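Local coordinates for rhusiopathiae surface protein B (Erysipelothrix rhusiopathiae, PDB 3V10) that probably binds collagen as a cell-wall-attached surface adhesin, this chain being its collagen-binding region with an Ig-like domain, at residues F30-F34 and F51-P56; M69-V75 and L87-N93; H178-W183 and T303-F309. All coordinates share one frame; numbering follows the deposited sequence.

Contact 1. Residues F30-F34 and F51-P56; sequences FNLAF and FDLTLP
Phe34 and Phe51 each carry CG in the crowded position between backbone N and carbonyl carbon (chi1 near +60° in both), and the two rings meet in the gap between their strands. This is the interior of a beta sandwich, consistent with the Ig-like fold of this part of the protein. The strands lie face to face, nearly antiparallel, with axes 11.3 Å apart. Strand 28-35 pairs with strands 10-16 and 112-123. Strand 50-54 pairs with strand 96-101.

The aromatic pair is T-shaped. The edge of Phe51 points at the face of Phe34, with planes at 69° and ring centroids 5.1 Å apart. Phe51 CE1 sits above the centre of the Phe34 ring. Phe99 extends the cluster: it stacks on Phe51 and meets Phe34 edge-to-face.

Beside the rings the packing is aliphatic. With chi1 at -178°, Leu32 sets CG opposite its own N and sends CD2 across the gap, where it meets Leu53 CD2 tip to tip. The distance between Leu32 CD2 and Leu53 CD2 is 3.6 Å. Leu32 CD2 also reaches Phe51 CE2, at 4.2 Å. Leu141 touches both leucines from a nearby loop.

Phe30 closes the row. Pro56 CD lies 4.4 Å from Phe30 CZ. Leu55 comes much nearer. Leu55 CD2 approaches the ring obliquely, 3.4 Å from Phe30 CE2 and 3.7 Å from Phe30 CD2.

Contact 2. Residues M69-V75 and L87-N93; sequences MGSKMPV and LGELTFN
The Phe92 ring meets segment 69-75 with its edge. Met73 CB lies in the ring plane, 3.7 Å from Phe92 CE2. Ser71 O is also near that plane, beside CD2. Ile97 of strand 96-101 touches the same side chain from outside the pair. The carboxylate of Glu89 is a second flat group. Its OE2 comes to 3.7 Å from Lys72 CG, but Lys72 NZ is 6.0 Å from Glu89 OE2, so the two charges do not meet directly.

The backbones form an antiparallel beta hairpin of the Ig-like domain. Met73 and Leu90 are a hydrogen-bonded pair. The bond from Leu90 N to Met73 O is 2.8 Å and almost straight, at 179°. Both ends of the pairing carry a bulge. Gly70 and Ser71 both face Phe92, a G1 beta bulge, and Gly70 has a positive phi (85°) that glycine readily adopts. Gly70 N gives Phe92 O a 2.9 Å bond, while the bond from Ser71 N is weak. Leu87 and Gly88 both face Val75, a classic bulge, and Val75 O accepts from both of their N-H groups.

Met73, Val75, Leu90 and Phe92 share one face of the sheet. Met73 and Leu90 run side by side, and the bend at chi3 of Met73 leaves its CE 3.6 Å from Leu90 CD1. On the other face Lys72 lies alongside Thr91, with Lys72 CG 3.7 Å from Thr91 OG1.

Contact 3. Residues H178-W183 and T303-F309; sequences HGDMNW and TSVVNMF
His178 and Phe309 form the aromatic part of this contact. The pair is an offset edge-to-face stack, with planes at 80° and ring centroids 5.2 Å apart. The edge of Phe309 points at the face of His178. Phe309 CD1 is 3.6 Å from His178 NE2. His178 has CG anti to its backbone N (chi1 -176°), which carries the imidazole to the phenyl edge. Phe309 also packs on the backbone of Gly179, with Phe309 CZ 3.5 Å from Gly179 CA.

Sulfur and aliphatic contacts fill the middle. Met181 and Val305 overlap in passing, their side chains heading opposite ways, with Met181 SD 4.0 Å from Val305 CB. Met308 comes in at a slant to Met181, and Met308 SD lies 4.1 Å from Met181 CG. The bends of Met308 at chi2 and chi3 leave its CE near Gly179 O.

Trp183 carries the far end. Thr303 CG2 lies at the indole edge, in its plane, 3.6 Å from Trp183 CZ3. Val305 CG2 approaches obliquely, 3.7 Å from Trp183 CH2. The indole is also held from outside: Trp183 NE1 is hydrogen-bonded to Thr267 OG1, and Tyr265 stacks on the ring.

The polar interactions lie within segment 303-309 or lead outside. Asn307 OD1 accepts from Phe309 N at 2.9 Å, an Asx turn. Asn307 ND2 is hydrogen-bonded to the carbonyl oxygens of Lys272 and Leu274.

The two strands belong to different sheets, so the contact joins the layers of the collagen-binding domain. Segment 303-309 then leads to strand 311-315, which pairs with strand 71-77, consistent with the latch of the collagen hug model. The chemistry implies that apolar and aromatic packing joins the segments, while the Asx turn shapes the chain before the latch.

Contact 1 and contact 2 lie in the Ig-like part of the chain, their centres 13 Å apart and their nearest atoms about 6 Å apart. Both reach the same curled sheet, and strand 96-101 pairs with a strand of each. Contact 3 lies in the second domain, its centre 22 Å from that of contact 1 and 20 Å from that of contact 2. The chain after segment 303-309 passes to the Ig-like part, where strand 311-315 pairs in parallel with strand 71-77 and touches Val75 and Leu90. Arg67, just before contact 2, touches both Phe92 and His178. In the collagen hug model the ligand is held between two such domains. No collagen is present here.

Contact 1. Residues F30-F34 and F51-P56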
ATOM      1  N   PHE A  30       5.332  10.493   4.045  1.00 13.82           N
ATOM      2  CA  PHE A  30       5.916  11.569   4.822  1.00 13.91           C
ATOM      3  C   PHE A  30       7.388  11.647   4.457  1.00 15.25           C
ATOM      4  O   PHE A  30       8.092  10.639   4.472  1.00 14.85           O
ATOM      5  CB  PHE A  30       5.765  11.292   6.320  1.00 12.94           C
ATOM      6  CG  PHE A  30       4.358  11.413   6.813  1.00 14.35           C
ATOM      7  CD1 PHE A  30       3.856  12.644   7.220  1.00 15.21           C
ATOM      8  CD2 PHE A  30       3.521  10.305   6.837  1.00 14.83           C
ATOM      9  CE1 PHE A  30       2.539  12.771   7.644  1.00 15.85           C
ATOM     10  CE2 PHE A  30       2.196  10.420   7.258  1.00 15.18           C
ATOM     11  CZ  PHE A  30       1.704  11.657   7.664  1.00 16.75           C
ATOM     12  N   ASN A  31       7.840  12.840   4.093  1.00 15.27           N
ATOM     13  CA  ASN A  31       9.236  13.047   3.747  1.00 16.26           C
ATOM     14  C   ASN A  31       9.838  13.973   4.790  1.00 16.17           C
ATOM     15  O   ASN A  31       9.276  15.025   5.096  1.00 18.85           O
ATOM     16  CB  ASN A  31       9.362  13.677   2.363  1.00 19.55           C
ATOM     17  CG  ASN A  31      10.780  14.092   2.050  1.00 22.59           C
ATOM     18  OD1 ASN A  31      11.642  13.254   1.783  1.00 25.90           O
ATOM     19  ND2 ASN A  31      11.036  15.394   2.098  1.00 25.63           N
ATOM     20  N   LEU A  32      10.985  13.582   5.330  1.00 15.32           N
ATOM     21  CA  LEU A  32      11.647  14.365   6.360  1.00 14.03           C
ATOM     22  C   LEU A  32      13.155  14.421   6.136  1.00 14.93           C
ATOM     23  O   LEU A  32      13.782  13.428   5.770  1.00 14.58           O
ATOM     24  CB  LEU A  32      11.339  13.747   7.731  1.00 13.32           C
ATOM     25  CG  LEU A  32      11.880  14.402   8.999  1.00 13.73           C
ATOM     26  CD1 LEU A  32      11.163  15.725   9.247  1.00 13.89           C
ATOM     27  CD2 LEU A  32      11.674  13.453  10.177  1.00 13.77           C
ATOM     28  N   ALA A  33      13.733  15.596   6.352  1.00 14.14           N
ATOM     29  CA  ALA A  33      15.165  15.779   6.195  1.00 13.38           C
ATOM     30  C   ALA A  33      15.704  16.419   7.463  1.00 13.09           C
ATOM     31  O   ALA A  33      15.020  17.220   8.097  1.00 13.73           O
ATOM     32  CB  ALA A  33      15.453  16.674   4.990  1.00 13.59           C
ATOM     33  N   PHE A  34      16.922  16.057   7.840  1.00 13.47           N
ATOM     34  CA  PHE A  34      17.543  16.632   9.024  1.00 15.56           C
ATOM     35  C   PHE A  34      19.051  16.755   8.855  1.00 15.10           C
ATOM     36  O   PHE A  34      19.630  16.236   7.896  1.00 12.68           O
ATOM     37  CB  PHE A  34      17.194  15.800  10.270  1.00 14.67           C
ATOM     38  CG  PHE A  34      17.709  14.392  10.236  1.00 15.17           C
ATOM     39  CD1 PHE A  34      18.956  14.081  10.765  1.00 16.02           C
ATOM     40  CD2 PHE A  34      16.944  13.372   9.674  1.00 16.34           C
ATOM     41  CE1 PHE A  34      19.435  12.777  10.736  1.00 18.08           C
ATOM     42  CE2 PHE A  34      17.414  12.065   9.638  1.00 15.78           C
ATOM     43  CZ  PHE A  34      18.663  11.768  10.173  1.00 17.06           C
ATOM     44  N   PHE A  51      15.310  10.591  17.928  1.00 12.02           N
ATOM     45  CA  PHE A  51      14.160  11.460  17.767  1.00 11.64           C
ATOM     46  C   PHE A  51      12.991  10.560  17.420  1.00 11.96           C
ATOM     47  O   PHE A  51      13.171   9.471  16.863  1.00 14.10           O
ATOM     48  CB  PHE A  51      14.347  12.579  16.719  1.00 10.60           C
ATOM     49  CG  PHE A  51      14.677  12.107  15.330  1.00 11.70           C
ATOM     50  CD1 PHE A  51      15.987  12.125  14.878  1.00 10.68           C
ATOM     51  CD2 PHE A  51      13.667  11.750  14.442  1.00 10.34           C
ATOM     52  CE1 PHE A  51      16.291  11.798  13.551  1.00 11.91           C
ATOM     53  CE2 PHE A  51      13.957  11.424  13.122  1.00 10.97           C
ATOM     54  CZ  PHE A  51      15.269  11.449  12.673  1.00 10.67           C
ATOM     55  N   ASP A  52      11.802  11.004  17.785  1.00 10.96           N
ATOM     56  CA  ASP A  52      10.600  10.231  17.559  1.00 12.79           C
ATOM     57  C   ASP A  52       9.586  10.906  16.671  1.00 11.99           C
ATOM     58  O   ASP A  52       9.343  12.109  16.781  1.00 12.00           O
ATOM     59  CB  ASP A  52       9.955   9.903  18.905  1.00 13.01           C
ATOM     60  CG  ASP A  52      10.827   9.012  19.757  1.00 15.54           C
ATOM     61  OD1 ASP A  52      11.068   7.858  19.344  1.00 11.13           O
ATOM     62  OD2 ASP A  52      11.277   9.462  20.833  1.00 14.55           O
ATOM     63  N   LEU A  53       8.979  10.110  15.800  1.00 10.25           N
ATOM     64  CA  LEU A  53       7.954  10.602  14.894  1.00 11.02           C
ATOM     65  C   LEU A  53       6.623  10.037  15.381  1.00 11.06           C
ATOM     66  O   LEU A  53       6.552   8.883  15.806  1.00 13.13           O
ATOM     67  CB  LEU A  53       8.240  10.125  13.465  1.00 12.55           C
ATOM     68  CG  LEU A  53       9.627  10.489  12.925  1.00 12.47           C
ATOM     69  CD1 LEU A  53       9.805   9.932  11.516  1.00 15.18           C
ATOM     70  CD2 LEU A  53       9.792  11.996  12.924  1.00 13.82           C
ATOM     71  N   THR A  54       5.576  10.853  15.334  1.00 10.20           N
ATOM     72  CA  THR A  54       4.259  10.415  15.775  1.00 11.49           C
ATOM     73  C   THR A  54       3.211  10.694  14.712  1.00 11.36           C
ATOM     74  O   THR A  54       2.843  11.842  14.485  1.00 11.57           O
ATOM     75  CB  THR A  54       3.835  11.129  17.068  1.00 12.29           C
ATOM     76  OG1 THR A  54       4.849  10.955  18.064  1.00 14.71           O
ATOM     77  CG2 THR A  54       2.522  10.558  17.586  1.00 15.58           C
ATOM     78  N   LEU A  55       2.737   9.638  14.063  1.00  8.81           N
ATOM     79  CA  LEU A  55       1.718   9.772  13.038  1.00  9.18           C
ATOM     80  C   LEU A  55       0.436  10.257  13.714  1.00 10.03           C
ATOM     81  O   LEU A  55       0.128   9.870  14.840  1.00  9.16           O
ATOM     82  CB  LEU A  55       1.512   8.430  12.331  1.00  7.81           C
ATOM     83  CG  LEU A  55       2.697   8.009  11.452  1.00 10.81           C
ATOM     84  CD1 LEU A  55       2.605   6.530  11.113  1.00  7.30           C
ATOM     85  CD2 LEU A  55       2.737   8.866  10.181  1.00  9.95           C
ATOM     86  N   PRO A  56      -0.334  11.113  13.028  1.00  9.70           N
ATOM     87  CA  PRO A  56      -1.580  11.663  13.571  1.00 10.92           C
ATOM     88  C   PRO A  56      -2.734  10.678  13.682  1.00 10.86           C
ATOM     89  O   PRO A  56      -2.726   9.614  13.068  1.00 10.64           O
ATOM     90  CB  PRO A  56      -1.892  12.801  12.603  1.00  8.90           C
ATOM     91  CG  PRO A  56      -1.460  12.197  11.290  1.00  8.82           C
ATOM     92  CD  PRO A  56      -0.139  11.523  11.625  1.00  8.58           C
TER

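Contact 2. Residues M69-V75 and L87-N93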
ATOM      1  N   MET A  69       4.668  -4.126  14.800  1.00  9.25           N
ATOM      2  CA  MET A  69       5.248  -3.375  15.918  1.00  8.69           C
ATOM      3  C   MET A  69       6.619  -3.974  16.237  1.00 10.79           C
ATOM      4  O   MET A  69       6.786  -5.195  16.242  1.00 10.19           O
ATOM      5  CB  MET A  69       4.318  -3.447  17.149  1.00 11.20           C
ATOM      6  CG  MET A  69       4.823  -2.725  18.420  1.00 12.21           C
ATOM      7  SD  MET A  69       3.569  -2.611  19.774  1.00  3.53           S
ATOM      8  CE  MET A  69       3.694  -4.237  20.525  1.00 12.95           C
ATOM      9  N   GLY A  70       7.603  -3.110  16.476  1.00  7.53           N
ATOM     10  CA  GLY A  70       8.940  -3.580  16.792  1.00  8.76           C
ATOM     11  C   GLY A  70       9.827  -3.895  15.594  1.00 10.03           C
ATOM     12  O   GLY A  70      10.948  -4.354  15.772  1.00 10.21           O
ATOM     13  N   SER A  71       9.344  -3.648  14.380  1.00  9.17           N
ATOM     14  CA  SER A  71      10.147  -3.922  13.190  1.00 10.82           C
ATOM     15  C   SER A  71      11.320  -2.948  13.121  1.00 12.20           C
ATOM     16  O   SER A  71      11.189  -1.790  13.507  1.00 10.48           O
ATOM     17  CB  SER A  71       9.284  -3.796  11.930  1.00 10.73           C
ATOM     18  OG  SER A  71       8.268  -4.781  11.915  1.00 15.15           O
ATOM     19  N   LYS A  72      12.464  -3.422  12.635  1.00 11.65           N
ATOM     20  CA  LYS A  72      13.656  -2.582  12.530  1.00 14.48           C
ATOM     21  C   LYS A  72      14.191  -2.492  11.104  1.00 14.90           C
ATOM     22  O   LYS A  72      14.099  -3.447  10.330  1.00 14.67           O
ATOM     23  CB  LYS A  72      14.774  -3.120  13.431  1.00 17.79           C
ATOM     24  CG  LYS A  72      14.708  -2.692  14.888  1.00 22.60           C
ATOM     25  CD  LYS A  72      13.583  -3.368  15.634  1.00 24.96           C
ATOM     26  CE  LYS A  72      13.767  -3.204  17.134  1.00 24.75           C
ATOM     27  NZ  LYS A  72      12.688  -3.877  17.891  1.00 22.77           N
ATOM     28  N   MET A  73      14.763  -1.341  10.771  1.00 13.26           N
ATOM     29  CA  MET A  73      15.340  -1.113   9.450  1.00 14.49           C
ATOM     30  C   MET A  73      16.629  -0.316   9.632  1.00 15.02           C
ATOM     31  O   MET A  73      16.649   0.695  10.328  1.00 14.37           O
ATOM     32  CB  MET A  73      14.364  -0.327   8.561  1.00 14.77           C
ATOM     33  CG  MET A  73      14.906   0.006   7.172  1.00 17.92           C
ATOM     34  SD  MET A  73      13.785   0.939   6.086  1.00 13.34           S
ATOM     35  CE  MET A  73      14.345   2.589   6.361  1.00 19.90           C
ATOM     36  N   PRO A  74      17.731  -0.774   9.028  1.00 13.79           N
ATOM     37  CA  PRO A  74      18.973  -0.019   9.189  1.00 14.45           C
ATOM     38  C   PRO A  74      18.977   1.226   8.317  1.00 13.67           C
ATOM     39  O   PRO A  74      18.301   1.276   7.288  1.00 12.70           O
ATOM     40  CB  PRO A  74      20.041  -1.021   8.757  1.00 14.89           C
ATOM     41  CG  PRO A  74      19.335  -1.790   7.674  1.00 15.15           C
ATOM     42  CD  PRO A  74      17.960  -2.020   8.272  1.00 14.71           C
ATOM     43  N   VAL A  75      19.714   2.246   8.743  1.00 12.18           N
ATOM     44  CA  VAL A  75      19.834   3.460   7.951  1.00 12.08           C
ATOM     45  C   VAL A  75      21.320   3.538   7.639  1.00 13.11           C
ATOM     46  O   VAL A  75      22.147   3.721   8.532  1.00 13.30           O
ATOM     47  CB  VAL A  75      19.388   4.704   8.728  1.00 13.12           C
ATOM     48  CG1 VAL A  75      19.431   5.913   7.816  1.00 12.19           C
ATOM     49  CG2 VAL A  75      17.978   4.507   9.255  1.00 12.27           C
ATOM     50  N   LEU A  87      24.660   3.904  10.146  1.00 17.52           N
ATOM     51  CA  LEU A  87      24.689   5.096  10.984  1.00 17.36           C
ATOM     52  C   LEU A  87      23.451   5.258  11.842  1.00 14.08           C
ATOM     53  O   LEU A  87      23.475   5.974  12.835  1.00 14.13           O
ATOM     54  CB  LEU A  87      24.859   6.344  10.115  1.00 19.88           C
ATOM     55  CG  LEU A  87      26.289   6.775   9.799  1.00 23.63           C
ATOM     56  CD1 LEU A  87      26.904   7.463  10.983  1.00 25.76           C
ATOM     57  CD2 LEU A  87      27.090   5.574   9.419  1.00 23.75           C
ATOM     58  N   GLY A  88      22.365   4.602  11.458  1.00 14.39           N
ATOM     59  CA  GLY A  88      21.152   4.733  12.236  1.00 13.11           C
ATOM     60  C   GLY A  88      20.280   3.510  12.154  1.00 14.95           C
ATOM     61  O   GLY A  88      20.551   2.575  11.397  1.00 13.22           O
ATOM     62  N   GLU A  89      19.221   3.522  12.947  1.00 12.89           N
ATOM     63  CA  GLU A  89      18.287   2.416  12.984  1.00 15.48           C
ATOM     64  C   GLU A  89      16.883   2.957  13.201  1.00 13.70           C
ATOM     65  O   GLU A  89      16.655   3.767  14.099  1.00 12.95           O
ATOM     66  CB  GLU A  89      18.675   1.474  14.123  1.00 18.87           C
ATOM     67  CG  GLU A  89      17.798   0.260  14.298  1.00 24.70           C
ATOM     68  CD  GLU A  89      18.354  -0.667  15.358  1.00 25.75           C
ATOM     69  OE1 GLU A  89      19.495  -1.138  15.189  1.00 29.40           O
ATOM     70  OE2 GLU A  89      17.656  -0.917  16.362  1.00 30.05           O
ATOM     71  N   LEU A  90      15.948   2.515  12.365  1.00 12.93           N
ATOM     72  CA  LEU A  90      14.559   2.934  12.486  1.00 12.38           C
ATOM     73  C   LEU A  90      13.732   1.798  13.057  1.00 11.47           C
ATOM     74  O   LEU A  90      13.807   0.664  12.579  1.00 10.86           O
ATOM     75  CB  LEU A  90      13.973   3.313  11.124  1.00 13.83           C
ATOM     76  CG  LEU A  90      14.265   4.696  10.551  1.00 14.72           C
ATOM     77  CD1 LEU A  90      13.731   4.760   9.130  1.00 16.60           C
ATOM     78  CD2 LEU A  90      13.614   5.767  11.421  1.00 17.94           C
ATOM     79  N   THR A  91      12.947   2.107  14.079  1.00 11.15           N
ATOM     80  CA  THR A  91      12.077   1.112  14.687  1.00 11.04           C
ATOM     81  C   THR A  91      10.643   1.570  14.469  1.00 10.92           C
ATOM     82  O   THR A  91      10.263   2.678  14.846  1.00 10.27           O
ATOM     83  CB  THR A  91      12.350   0.955  16.194  1.00 12.90           C
ATOM     84  OG1 THR A  91      13.690   0.481  16.391  1.00 13.89           O
ATOM     85  CG2 THR A  91      11.367  -0.050  16.802  1.00 15.98           C
ATOM     86  N   PHE A  92       9.846   0.710  13.842  1.00  9.56           N
ATOM     87  CA  PHE A  92       8.454   1.033  13.547  1.00  9.18           C
ATOM     88  C   PHE A  92       7.553   0.454  14.633  1.00  9.35           C
ATOM     89  O   PHE A  92       7.464  -0.765  14.793  1.00  9.10           O
ATOM     90  CB  PHE A  92       8.089   0.467  12.170  1.00  8.07           C
ATOM     91  CG  PHE A  92       8.983   0.959  11.066  1.00  8.91           C
ATOM     92  CD1 PHE A  92       8.671   2.114  10.355  1.00  9.88           C
ATOM     93  CD2 PHE A  92      10.173   0.304  10.780  1.00  7.72           C
ATOM     94  CE1 PHE A  92       9.540   2.608   9.379  1.00 10.33           C
ATOM     95  CE2 PHE A  92      11.043   0.789   9.809  1.00 11.86           C
ATOM     96  CZ  PHE A  92      10.726   1.946   9.108  1.00 10.35           C
ATOM     97  N   ASN A  93       6.892   1.341  15.373  1.00  9.07           N
ATOM     98  CA  ASN A  93       6.009   0.945  16.467  1.00  9.44           C
ATOM     99  C   ASN A  93       4.598   1.509  16.282  1.00 10.70           C
ATOM    100  O   ASN A  93       4.167   2.382  17.040  1.00  9.79           O
ATOM    101  CB  ASN A  93       6.590   1.436  17.798  1.00  9.45           C
ATOM    102  CG  ASN A  93       7.944   0.811  18.115  1.00  9.75           C
ATOM    103  OD1 ASN A  93       8.854   1.488  18.599  1.00 12.99           O
ATOM    104  ND2 ASN A  93       8.079  -0.483  17.851  1.00  7.14           N
TER

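Contact 3. Residues H178-W183 and T303-F309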
ATOM      1  N   HIS A 178       5.499  -7.986   4.565  1.00 14.24           N
ATOM      2  CA  HIS A 178       6.194  -6.808   4.062  1.00 13.94           C
ATOM      3  C   HIS A 178       6.785  -7.010   2.672  1.00 15.10           C
ATOM      4  O   HIS A 178       7.589  -7.919   2.443  1.00 13.09           O
ATOM      5  CB  HIS A 178       7.298  -6.381   5.039  1.00 16.25           C
ATOM      6  CG  HIS A 178       8.003  -5.123   4.635  1.00 16.31           C
ATOM      7  ND1 HIS A 178       7.330  -3.951   4.367  1.00 18.65           N
ATOM      8  CD2 HIS A 178       9.318  -4.847   4.469  1.00 16.05           C
ATOM      9  CE1 HIS A 178       8.198  -3.006   4.056  1.00 13.55           C
ATOM     10  NE2 HIS A 178       9.412  -3.524   4.110  1.00 18.97           N
ATOM     11  N   GLY A 179       6.377  -6.146   1.745  1.00 14.56           N
ATOM     12  CA  GLY A 179       6.869  -6.231   0.385  1.00 12.91           C
ATOM     13  C   GLY A 179       5.884  -6.907  -0.551  1.00 11.29           C
ATOM     14  O   GLY A 179       6.084  -6.923  -1.767  1.00 12.72           O
ATOM     15  N   ASP A 180       4.822  -7.472   0.013  1.00 10.69           N
ATOM     16  CA  ASP A 180       3.801  -8.153  -0.777  1.00  9.54           C
ATOM     17  C   ASP A 180       2.603  -7.240  -1.013  1.00 10.68           C
ATOM     18  O   ASP A 180       2.425  -6.237  -0.317  1.00 10.04           O
ATOM     19  CB  ASP A 180       3.341  -9.434  -0.069  1.00 11.99           C
ATOM     20  CG  ASP A 180       4.269 -10.616  -0.316  1.00  8.43           C
ATOM     21  OD1 ASP A 180       5.431 -10.400  -0.719  1.00 11.25           O
ATOM     22  OD2 ASP A 180       3.833 -11.770  -0.089  1.00 11.40           O
ATOM     23  N   MET A 181       1.798  -7.595  -2.009  1.00  9.83           N
ATOM     24  CA  MET A 181       0.602  -6.845  -2.375  1.00  9.50           C
ATOM     25  C   MET A 181      -0.539  -7.835  -2.599  1.00 11.02           C
ATOM     26  O   MET A 181      -0.308  -8.955  -3.050  1.00 10.15           O
ATOM     27  CB  MET A 181       0.857  -6.042  -3.655  1.00  6.46           C
ATOM     28  CG  MET A 181       1.808  -4.877  -3.458  1.00 10.82           C
ATOM     29  SD  MET A 181       2.586  -4.216  -4.958  1.00  4.22           S
ATOM     30  CE  MET A 181       3.980  -5.352  -5.079  1.00 12.23           C
ATOM     31  N   ASN A 182      -1.766  -7.424  -2.284  1.00 10.46           N
ATOM     32  CA  ASN A 182      -2.922  -8.295  -2.451  1.00 10.86           C
ATOM     33  C   ASN A 182      -3.779  -7.775  -3.592  1.00  9.71           C
ATOM     34  O   ASN A 182      -3.941  -6.567  -3.745  1.00  8.35           O
ATOM     35  CB  ASN A 182      -3.750  -8.340  -1.165  1.00 12.85           C
ATOM     36  CG  ASN A 182      -2.921  -8.736   0.038  1.00 16.01           C
ATOM     37  OD1 ASN A 182      -2.229  -9.753   0.014  1.00 17.38           O
ATOM     38  ND2 ASN A 182      -2.986  -7.937   1.099  1.00 15.82           N
ATOM     39  N   TRP A 183      -4.321  -8.688  -4.389  1.00  9.38           N
ATOM     40  CA  TRP A 183      -5.141  -8.291  -5.531  1.00  8.97           C
ATOM     41  C   TRP A 183      -6.483  -9.002  -5.607  1.00  7.49           C
ATOM     42  O   TRP A 183      -6.642 -10.113  -5.104  1.00  8.00           O
ATOM     43  CB  TRP A 183      -4.366  -8.518  -6.831  1.00  9.57           C
ATOM     44  CG  TRP A 183      -2.996  -7.924  -6.802  1.00  7.33           C
ATOM     45  CD1 TRP A 183      -1.881  -8.472  -6.242  1.00  6.32           C
ATOM     46  CD2 TRP A 183      -2.602  -6.642  -7.306  1.00  8.70           C
ATOM     47  NE1 TRP A 183      -0.818  -7.616  -6.361  1.00  9.17           N
ATOM     48  CE2 TRP A 183      -1.232  -6.482  -7.009  1.00  8.74           C
ATOM     49  CE3 TRP A 183      -3.273  -5.612  -7.976  1.00  7.24           C
ATOM     50  CZ2 TRP A 183      -0.516  -5.332  -7.362  1.00  9.13           C
ATOM     51  CZ3 TRP A 183      -2.561  -4.468  -8.328  1.00  9.53           C
ATOM     52  CH2 TRP A 183      -1.199  -4.337  -8.020  1.00  9.04           C
ATOM     53  N   THR A 303      -4.934  -1.378 -12.605  1.00 11.43           N
ATOM     54  CA  THR A 303      -4.729  -0.637 -11.373  1.00 11.55           C
ATOM     55  C   THR A 303      -3.270  -0.732 -10.939  1.00 12.87           C
ATOM     56  O   THR A 303      -2.443  -1.327 -11.630  1.00 12.81           O
ATOM     57  CB  THR A 303      -5.665  -1.131 -10.253  1.00 13.09           C
ATOM     58  OG1 THR A 303      -5.735  -0.136  -9.227  1.00 14.13           O
ATOM     59  CG2 THR A 303      -5.155  -2.422  -9.650  1.00 11.71           C
ATOM     60  N   SER A 304      -2.944  -0.122  -9.810  1.00 13.06           N
ATOM     61  CA  SER A 304      -1.576  -0.160  -9.336  1.00 13.27           C
ATOM     62  C   SER A 304      -1.503   0.202  -7.869  1.00 14.88           C
ATOM     63  O   SER A 304      -2.458   0.729  -7.295  1.00 15.53           O
ATOM     64  CB  SER A 304      -0.717   0.811 -10.141  1.00 16.82           C
ATOM     65  OG  SER A 304      -1.139   2.146  -9.931  1.00 16.78           O
ATOM     66  N   VAL A 305      -0.361  -0.105  -7.271  1.00 14.37           N
ATOM     67  CA  VAL A 305      -0.114   0.193  -5.870  1.00 12.65           C
ATOM     68  C   VAL A 305       1.132   1.064  -5.819  1.00 14.12           C
ATOM     69  O   VAL A 305       2.174   0.713  -6.380  1.00 13.54           O
ATOM     70  CB  VAL A 305       0.127  -1.103  -5.044  1.00 13.42           C
ATOM     71  CG1 VAL A 305       0.350  -0.756  -3.572  1.00 12.85           C
ATOM     72  CG2 VAL A 305      -1.064  -2.036  -5.180  1.00 14.48           C
ATOM     73  N   VAL A 306       1.023   2.216  -5.167  1.00 12.84           N
ATOM     74  CA  VAL A 306       2.163   3.112  -5.046  1.00 13.08           C
ATOM     75  C   VAL A 306       3.176   2.438  -4.130  1.00 12.18           C
ATOM     76  O   VAL A 306       2.796   1.773  -3.164  1.00 13.85           O
ATOM     77  CB  VAL A 306       1.741   4.476  -4.449  1.00 15.62           C
ATOM     78  CG1 VAL A 306       2.961   5.353  -4.230  1.00 15.77           C
ATOM     79  CG2 VAL A 306       0.772   5.173  -5.395  1.00 16.72           C
ATOM     80  N   ASN A 307       4.455   2.597  -4.455  1.00 12.19           N
ATOM     81  CA  ASN A 307       5.547   2.011  -3.678  1.00 12.36           C
ATOM     82  C   ASN A 307       5.287   2.189  -2.189  1.00 11.81           C
ATOM     83  O   ASN A 307       5.124   3.310  -1.702  1.00 14.02           O
ATOM     84  CB  ASN A 307       6.879   2.662  -4.067  1.00 12.28           C
ATOM     85  CG  ASN A 307       8.068   2.013  -3.388  1.00 14.55           C
ATOM     86  OD1 ASN A 307       8.201   2.066  -2.169  1.00 15.03           O
ATOM     87  ND2 ASN A 307       8.940   1.392  -4.177  1.00 15.55           N
ATOM     88  N   MET A 308       5.267   1.074  -1.467  1.00 12.06           N
ATOM     89  CA  MET A 308       4.982   1.103  -0.040  1.00 13.31           C
ATOM     90  C   MET A 308       6.179   0.881   0.884  1.00 10.90           C
ATOM     91  O   MET A 308       6.005   0.657   2.087  1.00 12.40           O
ATOM     92  CB  MET A 308       3.874   0.085   0.271  1.00 14.46           C
ATOM     93  CG  MET A 308       4.151  -1.380  -0.115  1.00 13.96           C
ATOM     94  SD  MET A 308       4.103  -1.866  -1.894  1.00  8.64           S
ATOM     95  CE  MET A 308       5.561  -2.838  -1.912  1.00 12.08           C
ATOM     96  N   PHE A 309       7.388   0.968   0.337  1.00  9.97           N
ATOM     97  CA  PHE A 309       8.603   0.761   1.130  1.00 10.00           C
ATOM     98  C   PHE A 309       9.127   2.019   1.815  1.00  9.81           C
ATOM     99  O   PHE A 309       9.141   3.102   1.231  1.00  8.91           O
ATOM    100  CB  PHE A 309       9.722   0.191   0.248  1.00 12.02           C
ATOM    101  CG  PHE A 309       9.510  -1.243  -0.164  1.00 10.65           C
ATOM    102  CD1 PHE A 309       9.680  -2.278   0.754  1.00 11.93           C
ATOM    103  CD2 PHE A 309       9.170  -1.561  -1.473  1.00 14.17           C
ATOM    104  CE1 PHE A 309       9.517  -3.615   0.370  1.00 14.06           C
ATOM    105  CE2 PHE A 309       9.004  -2.893  -1.869  1.00 14.73           C
ATOM    106  CZ  PHE A 309       9.179  -3.922  -0.945  1.00 14.88           C
TER